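Local coordinates for probable quinone reductase Qor (NADPH:quinone reductase) (Zeta-crystallin homolog protein) (Mycobacterium tuberculosis, PDB 4RVU) that binds NADPH and probably reduces quinones with it, as a zeta-crystallin-like quinone oxidoreductase of the medium-chain dehydrogenase/reductase type, at residues Leu137-Pro142 / Ser284-Glu289; Pro115-Ser120 / Ala293-Ala298; Ala231-Leu236 / Pro257-Ala262; Ala191-Asp196 / Arg209-Gly214. All coordinates share one frame; numbering follows the deposited sequence.

Contact 1 of 4, residues Leu137-Pro142 / Ser284-Glu289; sequences LKSVYP and SWRAAE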
loop_
_atom_site.group_PDB
_atom_site.type_symbol
_atom_site.label_atom_id
_atom_site.label_comp_id
_atom_site.label_asym_id
_atom_site.label_seq_id
_atom_site.Cartn_x
_atom_site.Cartn_y
_atom_site.Cartn_z
ATOM N N LEU A 137 5.584 -1.525 12.989
ATOM C CA LEU A 137 4.793 -2.564 13.663
ATOM C C LEU A 137 3.450 -2.085 14.187
ATOM O O LEU A 137 2.561 -2.892 14.436
ATOM C CB LEU A 137 5.576 -3.148 14.834
ATOM C CG LEU A 137 6.814 -3.951 14.481
ATOM C CD1 LEU A 137 7.612 -4.230 15.739
ATOM C CD2 LEU A 137 6.411 -5.249 13.820
ATOM N N LYS A 138 3.308 -0.780 14.390
ATOM C CA LYS A 138 2.093 -0.254 15.009
ATOM C C LYS A 138 1.219 0.551 14.053
ATOM O O LYS A 138 0.022 0.705 14.293
ATOM C CB LYS A 138 2.438 0.609 16.234
ATOM C CG LYS A 138 3.065 -0.156 17.396
ATOM C CD LYS A 138 2.008 -0.928 18.179
ATOM C CE LYS A 138 2.619 -1.714 19.344
ATOM N NZ LYS A 138 3.274 -0.848 20.325
ATOM N N SER A 139 1.814 1.058 12.973
ATOM C CA SER A 139 1.132 2.006 12.083
ATOM C C SER A 139 1.090 1.574 10.622
ATOM O O SER A 139 0.026 1.596 9.990
ATOM C CB SER A 139 1.774 3.399 12.191
ATOM O OG SER A 139 1.681 3.891 13.515
ATOM N N VAL A 140 2.243 1.216 10.067
ATOM C CA VAL A 140 2.287 0.787 8.662
ATOM C C VAL A 140 1.528 -0.527 8.448
ATOM O O VAL A 140 0.636 -0.618 7.590
ATOM C CB VAL A 140 3.737 0.702 8.137
ATOM C CG1 VAL A 140 3.774 -0.004 6.789
ATOM C CG2 VAL A 140 4.339 2.103 8.022
ATOM N N TYR A 141 1.879 -1.542 9.220
ATOM C CA TYR A 141 1.064 -2.738 9.314
ATOM C C TYR A 141 0.955 -3.078 10.788
ATOM O O TYR A 141 1.938 -3.473 11.403
ATOM C CB TYR A 141 1.656 -3.927 8.527
ATOM C CG TYR A 141 0.864 -5.182 8.829
ATOM C CD1 TYR A 141 -0.416 -5.349 8.317
ATOM C CD2 TYR A 141 1.352 -6.149 9.695
ATOM C CE1 TYR A 141 -1.178 -6.475 8.625
ATOM C CE2 TYR A 141 0.604 -7.266 10.012
ATOM C CZ TYR A 141 -0.660 -7.421 9.478
ATOM O OH TYR A 141 -1.402 -8.533 9.800
ATOM N N PRO A 142 -0.244 -2.924 11.365
ATOM C CA PRO A 142 -0.392 -3.168 12.802
ATOM C C PRO A 142 -0.416 -4.663 13.097
ATOM O O PRO A 142 -1.471 -5.295 12.972
ATOM C CB PRO A 142 -1.750 -2.527 13.140
ATOM C CG PRO A 142 -2.326 -2.008 11.804
ATOM C CD PRO A 142 -1.534 -2.641 10.710
ATOM N N SER A 284 6.444 11.991 20.732
ATOM C CA SER A 284 6.525 11.653 22.151
ATOM C C SER A 284 5.837 10.337 22.456
ATOM O O SER A 284 6.275 9.594 23.328
ATOM C CB SER A 284 5.944 12.769 23.019
ATOM O OG SER A 284 6.822 13.879 23.068
ATOM N N TRP A 285 4.751 10.062 21.743
ATOM C CA TRP A 285 4.017 8.818 21.909
ATOM C C TRP A 285 4.871 7.621 21.519
ATOM O O TRP A 285 4.992 6.663 22.288
ATOM C CB TRP A 285 2.720 8.863 21.090
ATOM C CG TRP A 285 2.092 7.519 20.882
ATOM C CD1 TRP A 285 1.680 6.648 21.849
ATOM C CD2 TRP A 285 1.790 6.896 19.622
ATOM N NE1 TRP A 285 1.151 5.521 21.270
ATOM C CE2 TRP A 285 1.202 5.651 19.908
ATOM C CE3 TRP A 285 1.960 7.277 18.289
ATOM C CZ2 TRP A 285 0.784 4.772 18.894
ATOM C CZ3 TRP A 285 1.544 6.409 17.289
ATOM C CH2 TRP A 285 0.966 5.171 17.597
ATOM N N ARG A 286 5.472 7.676 20.330
ATOM C CA ARG A 286 6.342 6.595 19.874
ATOM C C ARG A 286 7.585 6.421 20.752
ATOM O O ARG A 286 7.991 5.295 21.060
ATOM C CB ARG A 286 6.756 6.817 18.414
ATOM C CG ARG A 286 5.571 6.971 17.449
ATOM C CD ARG A 286 5.988 6.743 16.000
ATOM N NE ARG A 286 4.912 7.104 15.074
ATOM C CZ ARG A 286 3.944 6.284 14.679
ATOM N NH1 ARG A 286 3.011 6.717 13.834
ATOM N NH2 ARG A 286 3.901 5.035 15.118
ATOM N N ALA A 287 8.199 7.532 21.142
ATOM C CA ALA A 287 9.398 7.474 21.981
ATOM C C ALA A 287 9.072 6.836 23.332
ATOM O O ALA A 287 9.830 6.008 23.841
ATOM C CB ALA A 287 9.984 8.861 22.163
ATOM N N ALA A 288 7.939 7.215 23.906
ATOM C CA ALA A 288 7.496 6.631 25.175
ATOM C C ALA A 288 7.215 5.129 25.071
ATOM O O ALA A 288 7.622 4.362 25.952
ATOM C CB ALA A 288 6.278 7.377 25.713
ATOM N N GLU A 289 6.523 4.697 24.015
ATOM C CA GLU A 289 6.290 3.264 23.825
ATOM C C GLU A 289 7.612 2.520 23.619
ATOM O O GLU A 289 7.775 1.393 24.091
ATOM C CB GLU A 289 5.299 2.984 22.678
ATOM C CG GLU A 289 3.918 3.625 22.867
ATOM C CD GLU A 289 2.770 2.820 22.234
ATOM O OE1 GLU A 289 3.008 2.054 21.270
ATOM O OE2 GLU A 289 1.617 2.964 22.705
#
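K138 and S139, on the last turn of helix 120-140, each reach a different charged side chain of helix 280-295. K138 comes first: its chain is kinked at chi2 (-78°) and again at the end (chi4 61°), which carries NZ across to E289. NZ and OE1 of E289 form a salt bridge at 3.1 Å, met on the syn side of the carboxylate but 32° out of its plane. The same OE1 is also hydrogen-bonded by H134 of helix 120-140, while OE2 takes a weak bond from NE1 of W285, so the carboxylate is held from several directions. Helix 280-295, which follows the nucleotide-binding sheet in the chain, is pinned here to the end of helix 120-140, the long helix that leads into that Rossmann-type domain. At S139 the end of the R286 guanidinium closes on one oxygen: NH2 lies 3.0 Å and NH1 3.1 Å from OG, which sits almost in the guanidinium plane and accepts from both nitrogens. The extended stem of R286 brings the group there, and CZ3 of W285 lies over one face, 3.4 Å above the plane and offset toward the rim. NE bonds to the backbone oxygen of F276, NH1 makes a salt bridge with E282, and NH2 also bonds to ND1 of H134. One residue further, the backbone oxygen of V140 accepts a hydrogen bond from Y267 of the second subunit, which places this helix end at the dimer interface.

Contact 2 of 4, residues Pro115-Ser120 / Ala293-Ala298; sequences PDDVTS and AINSEA. Unlike the reference sequence in segment 293-298: N295 (reference Gly).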
loop_
_atom_site.group_PDB
_atom_site.type_symbol
_atom_site.label_atom_id
_atom_site.label_comp_id
_atom_site.label_asym_id
_atom_site.label_seq_id
_atom_site.Cartn_x
_atom_site.Cartn_y
_atom_site.Cartn_z
ATOM N N PRO A 115 15.658 8.101 29.899
ATOM C CA PRO A 115 15.379 7.606 31.252
ATOM C C PRO A 115 16.690 7.433 32.023
ATOM O O PRO A 115 17.735 7.179 31.411
ATOM C CB PRO A 115 14.719 6.247 30.994
ATOM C CG PRO A 115 14.115 6.376 29.627
ATOM C CD PRO A 115 15.116 7.203 28.862
ATOM N N ASP A 116 16.648 7.575 33.341
ATOM C CA ASP A 116 17.882 7.545 34.117
ATOM C C ASP A 116 18.594 6.189 34.105
ATOM O O ASP A 116 19.788 6.115 34.397
ATOM C CB ASP A 116 17.620 7.991 35.557
ATOM C CG ASP A 116 17.335 9.478 35.669
ATOM O OD1 ASP A 116 17.783 10.250 34.790
ATOM O OD2 ASP A 116 16.671 9.869 36.653
ATOM N N ASP A 117 17.877 5.122 33.757
ATOM C CA ASP A 117 18.474 3.782 33.743
ATOM C C ASP A 117 18.964 3.348 32.354
ATOM O O ASP A 117 19.360 2.190 32.156
ATOM C CB ASP A 117 17.486 2.747 34.283
ATOM C CG ASP A 117 16.255 2.605 33.408
ATOM O OD1 ASP A 117 15.770 3.622 32.870
ATOM O OD2 ASP A 117 15.777 1.468 33.254
ATOM N N VAL A 118 18.937 4.271 31.395
ATOM C CA VAL A 118 19.373 3.987 30.024
ATOM C C VAL A 118 20.650 4.772 29.726
ATOM O O VAL A 118 20.698 5.997 29.928
ATOM C CB VAL A 118 18.265 4.371 29.004
ATOM C CG1 VAL A 118 18.746 4.151 27.565
ATOM C CG2 VAL A 118 16.997 3.554 29.266
ATOM N N THR A 119 21.701 4.078 29.284
ATOM C CA THR A 119 22.950 4.763 28.968
ATOM C C THR A 119 22.819 5.553 27.681
ATOM O O THR A 119 21.932 5.302 26.849
ATOM C CB THR A 119 24.150 3.813 28.797
ATOM O OG1 THR A 119 23.930 2.979 27.653
ATOM C CG2 THR A 119 24.361 2.947 30.034
ATOM N N SER A 120 23.717 6.512 27.512
ATOM C CA SER A 120 23.685 7.356 26.324
ATOM C C SER A 120 23.993 6.539 25.067
ATOM O O SER A 120 23.406 6.786 24.014
ATOM C CB SER A 120 24.655 8.521 26.488
ATOM O OG SER A 120 24.269 9.329 27.592
ATOM N N ALA A 293 9.058 -0.363 26.222
ATOM C CA ALA A 293 9.470 -1.690 25.756
ATOM C C ALA A 293 10.891 -2.027 26.210
ATOM O O ALA A 293 11.167 -3.156 26.623
ATOM C CB ALA A 293 9.347 -1.786 24.232
ATOM N N ILE A 294 11.792 -1.091 26.134
ATOM C CA ILE A 294 13.128 -1.313 26.630
ATOM C C ILE A 294 13.117 -1.591 28.141
ATOM O O ILE A 294 13.782 -2.461 28.634
ATOM C CB ILE A 294 13.982 -0.081 26.343
ATOM C CG1 ILE A 294 14.239 0.038 24.861
ATOM C CG2 ILE A 294 15.305 -0.097 27.098
ATOM C CD1 ILE A 294 15.018 1.248 24.495
ATOM N N ASN A 295 12.394 -0.778 28.899
ATOM C CA ASN A 295 12.432 -0.967 30.355
ATOM C C ASN A 295 11.680 -2.173 30.864
ATOM O O ASN A 295 11.965 -2.596 31.940
ATOM C CB ASN A 295 12.097 0.265 31.176
ATOM C CG ASN A 295 12.709 0.253 32.650
ATOM O OD1 ASN A 295 13.536 -0.629 33.046
ATOM N ND2 ASN A 295 12.288 1.234 33.446
ATOM N N SER A 296 10.758 -2.719 30.078
ATOM C CA SER A 296 10.151 -3.984 30.493
ATOM C C SER A 296 10.934 -5.180 29.963
ATOM O O SER A 296 10.592 -6.338 30.244
ATOM C CB SER A 296 8.701 -4.061 30.020
ATOM O OG SER A 296 8.615 -4.190 28.607
ATOM N N GLU A 297 11.989 -4.892 29.206
ATOM C CA GLU A 297 12.787 -5.910 28.520
ATOM C C GLU A 297 11.965 -6.669 27.482
ATOM O O GLU A 297 12.297 -7.799 27.117
ATOM C CB GLU A 297 13.476 -6.863 29.513
ATOM C CG GLU A 297 14.504 -6.175 30.401
ATOM C CD GLU A 297 15.264 -7.144 31.299
ATOM O OE1 GLU A 297 14.861 -7.314 32.466
ATOM O OE2 GLU A 297 16.265 -7.726 30.838
ATOM N N ALA A 298 10.893 -6.037 27.013
ATOM C CA ALA A 298 10.185 -6.507 25.820
ATOM C C ALA A 298 11.168 -6.503 24.660
ATOM O O ALA A 298 11.136 -7.373 23.788
ATOM C CB ALA A 298 9.001 -5.615 25.508
#
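With chi1 at 64°, the carboxylate of D117 stands between its own backbone N and carbonyl carbon, and from there it leans toward helix 280-295. N295, whose first torsion (-156°) sets CG roughly opposite the backbone N, brings its amide to meet it. N295 replaces the glycine of the reference sequence. The side chains cross obliquely, the carboxylate and amide planes 52° apart. OD2 of D117 lies 3.1 Å from OD1 of N295, and ND2 of N295 is further away, 3.5 Å from the same OD2. The oxygen pair consists of two acceptors and is not a hydrogen bond. D117 belongs to a type I beta turn, closed by the bond from V118 N to P115 O, in the loop between strand 111-113 and helix 120-140. On the other side the last turn of helix 280-295 ends in a Schellman motif, with E297 at positive phi. The loop is tied from elsewhere: R90 binds the backbone oxygen of V118, and the hydroxyl of T119 caps the start of helix 120-140. A carboxylate oxygen facing an amide oxygen, with no hydrogen bond across the segments, would probably be mildly unfavourable as modelled, so this surface touch is unlikely to hold the loop to the helix.

Contact 3 of 4, residues Ala231-Leu236 / Pro257-Ala262; sequences ASLASL and PQRLNA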
loop_
_atom_site.group_PDB
_atom_site.type_symbol
_atom_site.label_atom_id
_atom_site.label_comp_id
_atom_site.label_asym_id
_atom_site.label_seq_id
_atom_site.Cartn_x
_atom_site.Cartn_y
_atom_site.Cartn_z
ATOM N N ALA A 231 11.488 -11.300 -4.094
ATOM C CA ALA A 231 11.217 -12.368 -3.146
ATOM C C ALA A 231 10.215 -11.947 -2.070
ATOM O O ALA A 231 9.334 -12.726 -1.699
ATOM C CB ALA A 231 12.509 -12.854 -2.516
ATOM N N SER A 232 10.362 -10.726 -1.557
ATOM C CA SER A 232 9.414 -10.194 -0.580
ATOM C C SER A 232 8.004 -10.192 -1.152
ATOM O O SER A 232 7.056 -10.663 -0.515
ATOM C CB SER A 232 9.788 -8.763 -0.196
ATOM O OG SER A 232 11.026 -8.726 0.491
ATOM N N LEU A 233 7.873 -9.647 -2.351
ATOM C CA LEU A 233 6.563 -9.560 -3.000
ATOM C C LEU A 233 5.945 -10.953 -3.194
ATOM O O LEU A 233 4.749 -11.157 -2.965
ATOM C CB LEU A 233 6.678 -8.811 -4.332
ATOM C CG LEU A 233 5.372 -8.645 -5.121
ATOM C CD1 LEU A 233 4.386 -7.852 -4.294
ATOM C CD2 LEU A 233 5.604 -7.964 -6.454
ATOM N N ALA A 234 6.774 -11.919 -3.587
ATOM C CA ALA A 234 6.310 -13.293 -3.826
ATOM C C ALA A 234 5.972 -14.081 -2.557
ATOM O O ALA A 234 5.381 -15.164 -2.639
ATOM C CB ALA A 234 7.336 -14.055 -4.661
ATOM N N SER A 235 6.373 -13.568 -1.391
ATOM C CA SER A 235 6.171 -14.285 -0.136
ATOM C C SER A 235 4.911 -13.915 0.642
ATOM O O SER A 235 4.650 -14.485 1.699
ATOM C CB SER A 235 7.394 -14.115 0.769
ATOM O OG SER A 235 8.568 -14.510 0.095
ATOM N N LEU A 236 4.123 -12.976 0.119
ATOM C CA LEU A 236 3.000 -12.412 0.877
ATOM C C LEU A 236 1.705 -13.221 0.894
ATOM O O LEU A 236 1.328 -13.857 -0.092
ATOM C CB LEU A 236 2.668 -11.020 0.352
ATOM C CG LEU A 236 3.640 -9.934 0.788
ATOM C CD1 LEU A 236 3.521 -8.744 -0.143
ATOM C CD2 LEU A 236 3.331 -9.520 2.219
ATOM N N PRO A 257 2.359 -2.046 -11.262
ATOM C CA PRO A 257 1.327 -2.233 -10.235
ATOM C C PRO A 257 0.571 -3.543 -10.381
ATOM O O PRO A 257 0.093 -4.074 -9.379
ATOM C CB PRO A 257 0.388 -1.046 -10.468
ATOM C CG PRO A 257 1.279 0.012 -11.032
ATOM C CD PRO A 257 2.229 -0.736 -11.931
ATOM N N GLN A 258 0.469 -4.073 -11.598
ATOM C CA GLN A 258 -0.203 -5.362 -11.783
ATOM C C GLN A 258 0.518 -6.517 -11.089
ATOM O O GLN A 258 -0.079 -7.572 -10.851
ATOM C CB GLN A 258 -0.445 -5.671 -13.269
ATOM C CG GLN A 258 -1.551 -4.807 -13.897
ATOM C CD GLN A 258 -2.954 -5.284 -13.546
ATOM O OE1 GLN A 258 -3.143 -6.086 -12.632
ATOM N NE2 GLN A 258 -3.947 -4.800 -14.293
ATOM N N ARG A 259 1.794 -6.327 -10.761
ATOM C CA ARG A 259 2.484 -7.315 -9.941
ATOM C C ARG A 259 1.823 -7.434 -8.577
ATOM O O ARG A 259 1.820 -8.510 -7.982
ATOM C CB ARG A 259 3.974 -6.978 -9.794
ATOM C CG ARG A 259 4.749 -7.115 -11.107
ATOM C CD ARG A 259 6.173 -6.599 -10.972
ATOM N NE ARG A 259 6.932 -7.378 -9.999
ATOM C CZ ARG A 259 8.092 -6.993 -9.476
ATOM N NH1 ARG A 259 8.633 -5.836 -9.831
ATOM N NH2 ARG A 259 8.708 -7.758 -8.591
ATOM N N LEU A 260 1.260 -6.336 -8.078
ATOM C CA LEU A 260 0.632 -6.345 -6.753
ATOM C C LEU A 260 -0.677 -7.127 -6.788
ATOM O O LEU A 260 -1.098 -7.718 -5.793
ATOM C CB LEU A 260 0.388 -4.915 -6.255
ATOM C CG LEU A 260 1.566 -3.945 -6.256
ATOM C CD1 LEU A 260 1.145 -2.578 -5.707
ATOM C CD2 LEU A 260 2.744 -4.499 -5.439
ATOM N N ASN A 261 -1.316 -7.124 -7.957
ATOM C CA ASN A 261 -2.522 -7.889 -8.193
ATOM C C ASN A 261 -2.170 -9.377 -8.191
ATOM O O ASN A 261 -2.687 -10.140 -7.394
ATOM C CB ASN A 261 -3.125 -7.440 -9.535
ATOM C CG ASN A 261 -4.408 -8.172 -9.898
ATOM O OD1 ASN A 261 -4.849 -9.093 -9.203
ATOM N ND2 ASN A 261 -5.014 -7.764 -11.009
ATOM N N ALA A 262 -1.261 -9.771 -9.076
ATOM C CA ALA A 262 -0.843 -11.161 -9.192
ATOM C C ALA A 262 -0.345 -11.738 -7.863
ATOM O O ALA A 262 -0.565 -12.913 -7.562
ATOM C CB ALA A 262 0.220 -11.293 -10.273
#
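L233 projects from helix 229-234 and divides its two methyls between neighbouring residues of helix 258-262. Its CG stands opposite the backbone N (chi1 -180°), directing the isobutyl group toward helix 258-262. CD1 goes to L260, touching CD2 at 3.9 Å, and the two leucine side chains cross at about a right angle. L260 sets off to one side of the contact; chi2 (-179°) extends CD1, and it is the other branch, CD2, that turns to L233. The other methyl of L233, CD2, lies against R259, equally near the root and the end of that side chain: CB and NH2 of R259 are each 3.8 Å from it. The bend of R259 at chi3 (63°) folds the arginine back so that its guanidinium passes obliquely by this methyl, and NH2 continues to a salt bridge with D230, one residue before segment 231-236. Helix 229-234 belongs to the Rossmann-type domain, in the connection from strand 217-222 to strand 240-244 of the parallel sheet; helix 258-262 comes in the connection from 240-244 to strand 267-269, an outermost strand of the sheet within this chain. V266 packs against both leucines, and L242 of the sheet against L233. Each segment also carries an internal side-chain bond: OG of S235 gives a short bond of 2.6 Å to O of A231, one turn back, and ND2 of N261 binds OE1 of Q258 at 3.0 Å in the carbonyl plane. Q258 in turn binds the hydroxyl of Y55 in the second subunit, and L260 packs on L268 there.

Contact 4 of 4, residues Ala191-Asp196 / Arg209-Gly214; sequences ADVVLD and RELTGG
V193 and L211 meet tip to tip, the forked end of one side chain set against the forked end of the other. CG1 of V193 touches CD1 of L211 at 3.7 Å, and the second prongs, CG2 of V193 and CD2 of L211, pair at 4.0 Å, so each branch finds a counterpart. For V193 the torsion of 171° places CG1 opposite the backbone N and sets both methyls facing the helix; L211, with CG opposite its carbonyl carbon (chi1 -61°), extends its methyls outward from the last turn of helix 201-212. L195, two residues along the strand, points the same way and adds a looser contact, its CD1 lying 4.3 Å from CD1 of L211. V194 between them turns to the other face, onto helix 180-188. Strand 193-195 is an outermost strand of the parallel sheet within this chain, in the Rossmann-type domain, and helix 201-212 follows it in the beta-alpha-beta crossover leading to strand 217-222. I174 on the neighbouring strand 172-176 packs against both L195 and L211, extending the apolar layer inward. Past L211 the helix ends in a Schellman motif, with G213 at positive phi and N of G214 bonded to O of R209; N of T212 reaches the same oxygen from the opposite face of its plane. NH1 of R209 clasps O of G214 at 3.0 Å. Since no hydrogen bond crosses between the two segments, the direct contact rests on dispersion and the burial of methyls, with R172 adding a polar tie between D192 and O of L211.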
loop_
_atom_site.group_PDB
_atom_site.type_symbol
_atom_site.label_atom_id
_atom_site.label_comp_id
_atom_site.label_asym_id
_atom_site.label_seq_id
_atom_site.Cartn_x
_atom_site.Cartn_y
_atom_site.Cartn_z
ATOM N N ALA A 191 13.740 -14.627 16.429
ATOM C CA ALA A 191 13.360 -15.109 15.100
ATOM C C ALA A 191 13.063 -16.593 15.189
ATOM O O ALA A 191 13.827 -17.341 15.801
ATOM C CB ALA A 191 14.453 -14.844 14.083
ATOM N N ASP A 192 11.940 -17.014 14.610
ATOM C CA ASP A 192 11.544 -18.410 14.707
ATOM C C ASP A 192 12.321 -19.242 13.693
ATOM O O ASP A 192 12.695 -20.385 13.964
ATOM C CB ASP A 192 10.036 -18.563 14.519
ATOM C CG ASP A 192 9.551 -19.948 14.893
ATOM O OD1 ASP A 192 9.805 -20.373 16.043
ATOM O OD2 ASP A 192 8.941 -20.618 14.031
ATOM N N VAL A 193 12.574 -18.658 12.528
ATOM C CA VAL A 193 13.371 -19.300 11.493
ATOM C C VAL A 193 14.235 -18.266 10.787
ATOM O O VAL A 193 13.765 -17.165 10.475
ATOM C CB VAL A 193 12.477 -20.007 10.434
ATOM C CG1 VAL A 193 13.316 -20.475 9.256
ATOM C CG2 VAL A 193 11.733 -21.180 11.045
ATOM N N VAL A 194 15.493 -18.622 10.528
ATOM C CA VAL A 194 16.412 -17.741 9.815
ATOM C C VAL A 194 16.783 -18.335 8.461
ATOM O O VAL A 194 17.238 -19.480 8.383
ATOM C CB VAL A 194 17.692 -17.491 10.635
ATOM C CG1 VAL A 194 18.623 -16.544 9.896
ATOM C CG2 VAL A 194 17.336 -16.924 12.002
ATOM N N LEU A 195 16.581 -17.561 7.397
ATOM C CA LEU A 195 16.861 -18.021 6.035
ATOM C C LEU A 195 18.056 -17.309 5.430
ATOM O O LEU A 195 18.453 -16.235 5.890
ATOM C CB LEU A 195 15.640 -17.783 5.138
ATOM C CG LEU A 195 14.385 -18.544 5.544
ATOM C CD1 LEU A 195 13.189 -18.105 4.705
ATOM C CD2 LEU A 195 14.620 -20.040 5.402
ATOM N N ASP A 196 18.627 -17.896 4.383
ATOM C CA ASP A 196 19.632 -17.190 3.605
ATOM C C ASP A 196 18.938 -16.199 2.676
ATOM O O ASP A 196 17.731 -16.290 2.447
ATOM C CB ASP A 196 20.439 -18.176 2.768
ATOM C CG ASP A 196 21.171 -19.189 3.615
ATOM O OD1 ASP A 196 21.937 -18.779 4.509
ATOM O OD2 ASP A 196 20.961 -20.396 3.391
ATOM N N ARG A 209 6.540 -20.085 2.094
ATOM C CA ARG A 209 5.259 -20.784 2.027
ATOM C C ARG A 209 5.308 -22.084 2.835
ATOM O O ARG A 209 4.376 -22.389 3.580
ATOM C CB ARG A 209 4.854 -21.082 0.574
ATOM C CG ARG A 209 4.741 -19.850 -0.319
ATOM C CD ARG A 209 3.316 -19.457 -0.683
ATOM N NE ARG A 209 3.296 -18.147 -1.338
ATOM C CZ ARG A 209 2.458 -17.163 -1.028
ATOM N NH1 ARG A 209 1.540 -17.338 -0.087
ATOM N NH2 ARG A 209 2.538 -16.004 -1.665
ATOM N N GLU A 210 6.400 -22.829 2.687
ATOM C CA GLU A 210 6.606 -24.059 3.456
ATOM C C GLU A 210 6.404 -23.807 4.944
ATOM O O GLU A 210 5.722 -24.574 5.631
ATOM C CB GLU A 210 8.007 -24.634 3.200
ATOM C CG GLU A 210 8.320 -25.904 3.996
ATOM C CD GLU A 210 9.691 -26.478 3.692
ATOM O OE1 GLU A 210 10.573 -25.725 3.224
ATOM O OE2 GLU A 210 9.889 -27.691 3.926
ATOM N N LEU A 211 6.974 -22.704 5.430
ATOM C CA LEU A 211 6.959 -22.393 6.855
ATOM C C LEU A 211 5.612 -21.885 7.334
ATOM O O LEU A 211 5.311 -21.944 8.528
ATOM C CB LEU A 211 8.035 -21.349 7.168
ATOM C CG LEU A 211 9.460 -21.786 6.863
ATOM C CD1 LEU A 211 10.400 -20.592 6.919
ATOM C CD2 LEU A 211 9.888 -22.858 7.860
ATOM N N THR A 212 4.812 -21.371 6.405
ATOM C CA THR A 212 3.551 -20.738 6.748
ATOM C C THR A 212 2.372 -21.554 6.229
ATOM O O THR A 212 1.222 -21.095 6.265
ATOM C CB THR A 212 3.467 -19.313 6.166
ATOM O OG1 THR A 212 3.858 -19.332 4.787
ATOM C CG2 THR A 212 4.394 -18.364 6.928
ATOM N N GLY A 213 2.667 -22.757 5.735
ATOM C CA GLY A 213 1.631 -23.649 5.235
ATOM C C GLY A 213 1.033 -23.207 3.914
ATOM O O GLY A 213 -0.147 -23.429 3.650
ATOM N N GLY A 214 1.853 -22.593 3.070
ATOM C CA GLY A 214 1.387 -22.095 1.790
ATOM C C GLY A 214 0.784 -20.701 1.869
ATOM O O GLY A 214 0.662 -20.026 0.844
#

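How the contacts relate
Contacts 3 and 4 are apolar packing in the nucleotide-binding domain, contact 3 buried and contact 4 partly so. Contacts 1 and 2 lie at the surface and bring polar or charged groups together. Those two share helix 280-295, with centres about 17 Å apart, yet of the two, contact 1 alone has hydrogen bonds and a salt bridge between its segments, against an acceptor pair in contact 2. Contacts 3 and 4 touch directly: NH2 of R209 probably bonds to O of L236 (2.9 Å) and O of A234, linking helix 201-212 to the end of helix 229-234 and the strand after it. Contacts 1 and 3 both reach the second subunit.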